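Local coordinates for protein SGNH-hydrolase family esterase (Altererythrobacter indicus, PDB 7C2A) that is an esterase of the SGNH-hydrolase family that may act as a lysophospholipase, at residues I61-D66 against E103-I109. Residues are numbered along the deposited sequence; the frame is centred on the assembly and turned at random. Where two conformers were deposited one is given.
Sequences IKFVLD and ELQRRKI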
ATOM      1  N   ILE A  61      12.145  -3.796   7.873  1.00  9.56           N
ATOM      2  CA  ILE A  61      12.760  -2.555   7.399  1.00  9.73           C
ATOM      3  C   ILE A  61      14.277  -2.558   7.602  1.00  9.79           C
ATOM      4  O   ILE A  61      15.030  -2.157   6.710  1.00 10.01           O
ATOM      5  CB  ILE A  61      12.070  -1.302   7.972  1.00  9.91           C
ATOM      6  CG1 ILE A  61      12.727  -0.029   7.412  1.00 10.50           C
ATOM      7  CG2 ILE A  61      12.110  -1.277   9.506  1.00 11.50           C
ATOM      8  CD1 ILE A  61      12.586   0.181   5.894  1.00 11.08           C
ATOM      9  N   LYS A  62      14.749  -2.997   8.772  0.55  9.79           N
ATOM     10  CA  LYS A  62      16.192  -3.026   9.008  0.55 10.17           C
ATOM     11  C   LYS A  62      16.894  -3.953   8.023  0.55  8.99           C
ATOM     12  O   LYS A  62      17.932  -3.601   7.453  0.55 10.04           O
ATOM     13  CB  LYS A  62      16.490  -3.464  10.443  0.55 11.86           C
ATOM     14  CG  LYS A  62      16.366  -2.370  11.496  0.55 11.61           C
ATOM     15  CD  LYS A  62      16.673  -2.938  12.886  0.55 15.99           C
ATOM     16  CE  LYS A  62      16.540  -1.893  13.987  0.55 19.57           C
ATOM     17  NZ  LYS A  62      17.632  -0.887  13.954  0.55 17.93           N
ATOM     18  N   PHE A  63      16.340  -5.146   7.815  1.00  9.40           N
ATOM     19  CA  PHE A  63      16.946  -6.098   6.892  1.00  9.53           C
ATOM     20  C   PHE A  63      17.004  -5.533   5.481  1.00  9.81           C
ATOM     21  O   PHE A  63      18.017  -5.667   4.786  1.00  9.90           O
ATOM     22  CB  PHE A  63      16.135  -7.395   6.897  1.00 10.85           C
ATOM     23  CG  PHE A  63      16.647  -8.431   5.936  1.00 10.13           C
ATOM     24  CD1 PHE A  63      17.680  -9.277   6.308  1.00 12.51           C
ATOM     25  CD2 PHE A  63      16.116  -8.561   4.666  1.00 13.72           C
ATOM     26  CE1 PHE A  63      18.163 -10.233   5.444  1.00 16.18           C
ATOM     27  CE2 PHE A  63      16.605  -9.523   3.792  1.00 15.72           C
ATOM     28  CZ  PHE A  63      17.634 -10.354   4.183  1.00 16.57           C
ATOM     29  N   VAL A  64      15.913  -4.913   5.030  1.00  9.27           N
ATOM     30  CA  VAL A  64      15.881  -4.339   3.685  1.00  8.70           C
ATOM     31  C   VAL A  64      16.947  -3.263   3.541  1.00  9.39           C
ATOM     32  O   VAL A  64      17.679  -3.222   2.545  1.00 10.37           O
ATOM     33  CB  VAL A  64      14.465  -3.823   3.358  1.00  9.01           C
ATOM     34  CG1 VAL A  64      14.477  -2.971   2.103  1.00 10.33           C
ATOM     35  CG2 VAL A  64      13.509  -4.991   3.193  1.00 10.10           C
ATOM     36  N   LEU A  65      17.072  -2.392   4.534  1.00  9.22           N
ATOM     37  CA  LEU A  65      18.089  -1.346   4.470  1.00 10.42           C
ATOM     38  C   LEU A  65      19.498  -1.928   4.521  1.00 10.76           C
ATOM     39  O   LEU A  65      20.376  -1.522   3.747  1.00 10.85           O
ATOM     40  CB  LEU A  65      17.875  -0.356   5.608  1.00  9.47           C
ATOM     41  CG  LEU A  65      16.608   0.484   5.456  1.00  9.63           C
ATOM     42  CD1 LEU A  65      16.310   1.219   6.744  1.00 11.39           C
ATOM     43  CD2 LEU A  65      16.738   1.475   4.287  1.00 10.46           C
ATOM     44  N   ASP A  66      19.732  -2.889   5.417  1.00  9.46           N
ATOM     45  CA  ASP A  66      21.047  -3.511   5.543  1.00  9.38           C
ATOM     46  C   ASP A  66      21.415  -4.324   4.315  1.00 10.08           C
ATOM     47  O   ASP A  66      22.601  -4.609   4.109  1.00 12.93           O
ATOM     48  CB  ASP A  66      21.077  -4.430   6.771  1.00 11.16           C
ATOM     49  CG  ASP A  66      21.037  -3.679   8.087  1.00 11.18           C
ATOM     50  OD1 ASP A  66      21.229  -2.449   8.115  1.00 12.67           O
ATOM     51  OD2 ASP A  66      20.814  -4.347   9.118  1.00 13.57           O
ATOM     52  N   GLU A 103      13.263   4.246  12.146  1.00 11.25           N
ATOM     53  CA  GLU A 103      14.468   3.620  11.618  1.00 11.11           C
ATOM     54  C   GLU A 103      15.041   4.419  10.447  1.00 10.60           C
ATOM     55  O   GLU A 103      16.255   4.640  10.370  1.00 12.22           O
ATOM     56  CB  GLU A 103      14.160   2.180  11.220  1.00 12.17           C
ATOM     57  CG  GLU A 103      15.341   1.436  10.622  1.00 13.74           C
ATOM     58  CD  GLU A 103      16.505   1.255  11.586  1.00 16.26           C
ATOM     59  OE1 GLU A 103      16.316   1.408  12.811  1.00 20.70           O
ATOM     60  OE2 GLU A 103      17.623   0.962  11.117  1.00 15.61           O
ATOM     61  N   LEU A 104      14.183   4.857   9.520  1.00 10.63           N
ATOM     62  CA  LEU A 104      14.659   5.678   8.409  1.00 10.07           C
ATOM     63  C   LEU A 104      15.269   6.979   8.914  1.00 11.37           C
ATOM     64  O   LEU A 104      16.327   7.409   8.435  1.00 12.23           O
ATOM     65  CB  LEU A 104      13.507   5.959   7.442  1.00 10.70           C
ATOM     66  CG  LEU A 104      13.032   4.718   6.684  1.00  9.76           C
ATOM     67  CD1 LEU A 104      11.649   4.941   6.074  1.00 10.99           C
ATOM     68  CD2 LEU A 104      14.024   4.310   5.615  1.00 10.48           C
ATOM     69  N   GLN A 105      14.620   7.614   9.893  1.00 12.04           N
ATOM     70  CA  GLN A 105      15.129   8.865  10.446  1.00 14.34           C
ATOM     71  C   GLN A 105      16.464   8.658  11.149  1.00 15.74           C
ATOM     72  O   GLN A 105      17.364   9.504  11.052  1.00 16.24           O
ATOM     73  CB  GLN A 105      14.101   9.433  11.419  1.00 18.24           C
ATOM     74  CG  GLN A 105      14.239  10.914  11.703  1.00 22.69           C
ATOM     75  CD  GLN A 105      13.062  11.439  12.493  1.00 25.65           C
ATOM     76  OE1 GLN A 105      12.712  10.889  13.535  1.00 29.36           O
ATOM     77  NE2 GLN A 105      12.435  12.498  11.995  1.00 28.84           N
ATOM     78  N   ARG A 106      16.607   7.555  11.884  0.52 13.64           N
ATOM     79  CA  ARG A 106      17.887   7.269  12.519  0.52 14.59           C
ATOM     80  C   ARG A 106      19.008   7.276  11.491  0.52 13.89           C
ATOM     81  O   ARG A 106      20.096   7.808  11.747  0.52 13.96           O
ATOM     82  CB  ARG A 106      17.817   5.917  13.224  0.52 15.73           C
ATOM     83  CG  ARG A 106      19.039   5.564  14.036  0.52 17.28           C
ATOM     84  CD  ARG A 106      18.863   4.195  14.663  0.52 15.46           C
ATOM     85  NE  ARG A 106      18.973   3.133  13.668  0.52 16.81           N
ATOM     86  CZ  ARG A 106      20.126   2.676  13.193  0.52 18.79           C
ATOM     87  NH1 ARG A 106      21.270   3.181  13.632  0.52 19.67           N
ATOM     88  NH2 ARG A 106      20.136   1.712  12.284  0.52 17.10           N
ATOM     89  N   ARG A 107      18.753   6.712  10.311  1.00 12.74           N
ATOM     90  CA  ARG A 107      19.754   6.627   9.259  1.00 12.25           C
ATOM     91  C   ARG A 107      19.801   7.875   8.398  1.00 12.59           C
ATOM     92  O   ARG A 107      20.515   7.891   7.396  1.00 12.93           O
ATOM     93  CB  ARG A 107      19.505   5.397   8.387  1.00 12.39           C
ATOM     94  CG  ARG A 107      19.428   4.111   9.183  1.00 14.23           C
ATOM     95  CD  ARG A 107      19.546   2.926   8.265  1.00 16.53           C
ATOM     96  NE  ARG A 107      19.245   1.682   8.960  1.00 13.81           N
ATOM     97  CZ  ARG A 107      19.774   0.507   8.643  1.00 12.49           C
ATOM     98  NH1 ARG A 107      20.646   0.412   7.655  1.00 13.97           N
ATOM     99  NH2 ARG A 107      19.439  -0.565   9.331  1.00 14.09           N
ATOM    100  N   LYS A 108      19.040   8.905   8.757  1.00 12.18           N
ATOM    101  CA  LYS A 108      19.015  10.165   8.017  1.00 13.03           C
ATOM    102  C   LYS A 108      18.609   9.972   6.556  1.00 12.42           C
ATOM    103  O   LYS A 108      19.141  10.620   5.654  1.00 14.78           O
ATOM    104  CB  LYS A 108      20.333  10.932   8.152  1.00 16.05           C
ATOM    105  CG  LYS A 108      20.680  11.216   9.603  1.00 19.70           C
ATOM    106  CD  LYS A 108      21.716  12.314   9.755  1.00 30.20           C
ATOM    107  CE  LYS A 108      21.735  12.833  11.184  1.00 36.35           C
ATOM    108  NZ  LYS A 108      22.114  14.271  11.241  1.00 48.91           N
ATOM    109  N   ILE A 109      17.658   9.077   6.316  1.00 11.22           N
ATOM    110  CA  ILE A 109      17.106   8.846   4.984  1.00 11.20           C
ATOM    111  C   ILE A 109      15.823   9.658   4.853  1.00 10.50           C
ATOM    112  O   ILE A 109      14.879   9.429   5.626  1.00 10.98           O
ATOM    113  CB  ILE A 109      16.846   7.356   4.738  1.00  9.95           C
ATOM    114  CG1 ILE A 109      18.164   6.580   4.789  1.00 10.58           C
ATOM    115  CG2 ILE A 109      16.146   7.177   3.392  1.00 11.17           C
ATOM    116  CD1 ILE A 109      17.990   5.084   4.781  1.00 11.77           C
TER
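L65 CB lies over one face of the R107 guanidinium, toward its rim, 3.5 Å from R107 NH1, while the carboxylates of D66 and E103 meet the edge of that group in plane. D66 is gripped end-on: NH1 and NH2 of R107 both converge on D66 OD1, R107 NH2 at 2.9 Å from D66 OD1, with the carboxylate turned 38° from the guanidinium plane. Along the side of the same group, NE and NH2 of R107 both bond to E103 OE2, R107 NE at 2.8 Å from E103 OE2, so two acids from different helices fix the rotation of one arginine. R107 reaches them through a chain extended from CG to NE. In the conformers given for R106 and K62, R106 uses its NE and NH2 side-on, one to each oxygen of E103, and holds that carboxylate at its edge. K62 completes the network: its chain crosses that of E103 at about a right angle and bends at its last torsion (chi4 -71°), bringing K62 NZ to 2.9 Å from E103 OE1, above the carboxylate plane and on the face opposite R106 NE. Were E103 an alanine, K62 and R106 would probably lose their shared anion, and R107, held by D66 alone, would be freer to turn. Beneath the charges, L65 CD1 packs on L104 CD2 at 4.0 Å and L65 CD2 on I109 CD1 at 3.9 Å, continuing towards L9 of strand 6-12 and A75 of strand 74-78. The pairing thus joins the C-terminal ends of helices 54-66 and 90-106; a Schellman motif with K108 at C-prime ends the second helix. Chemically, the buried E103 is likely to stay ionised amid three cations, and the salt bridges roof an apolar seam.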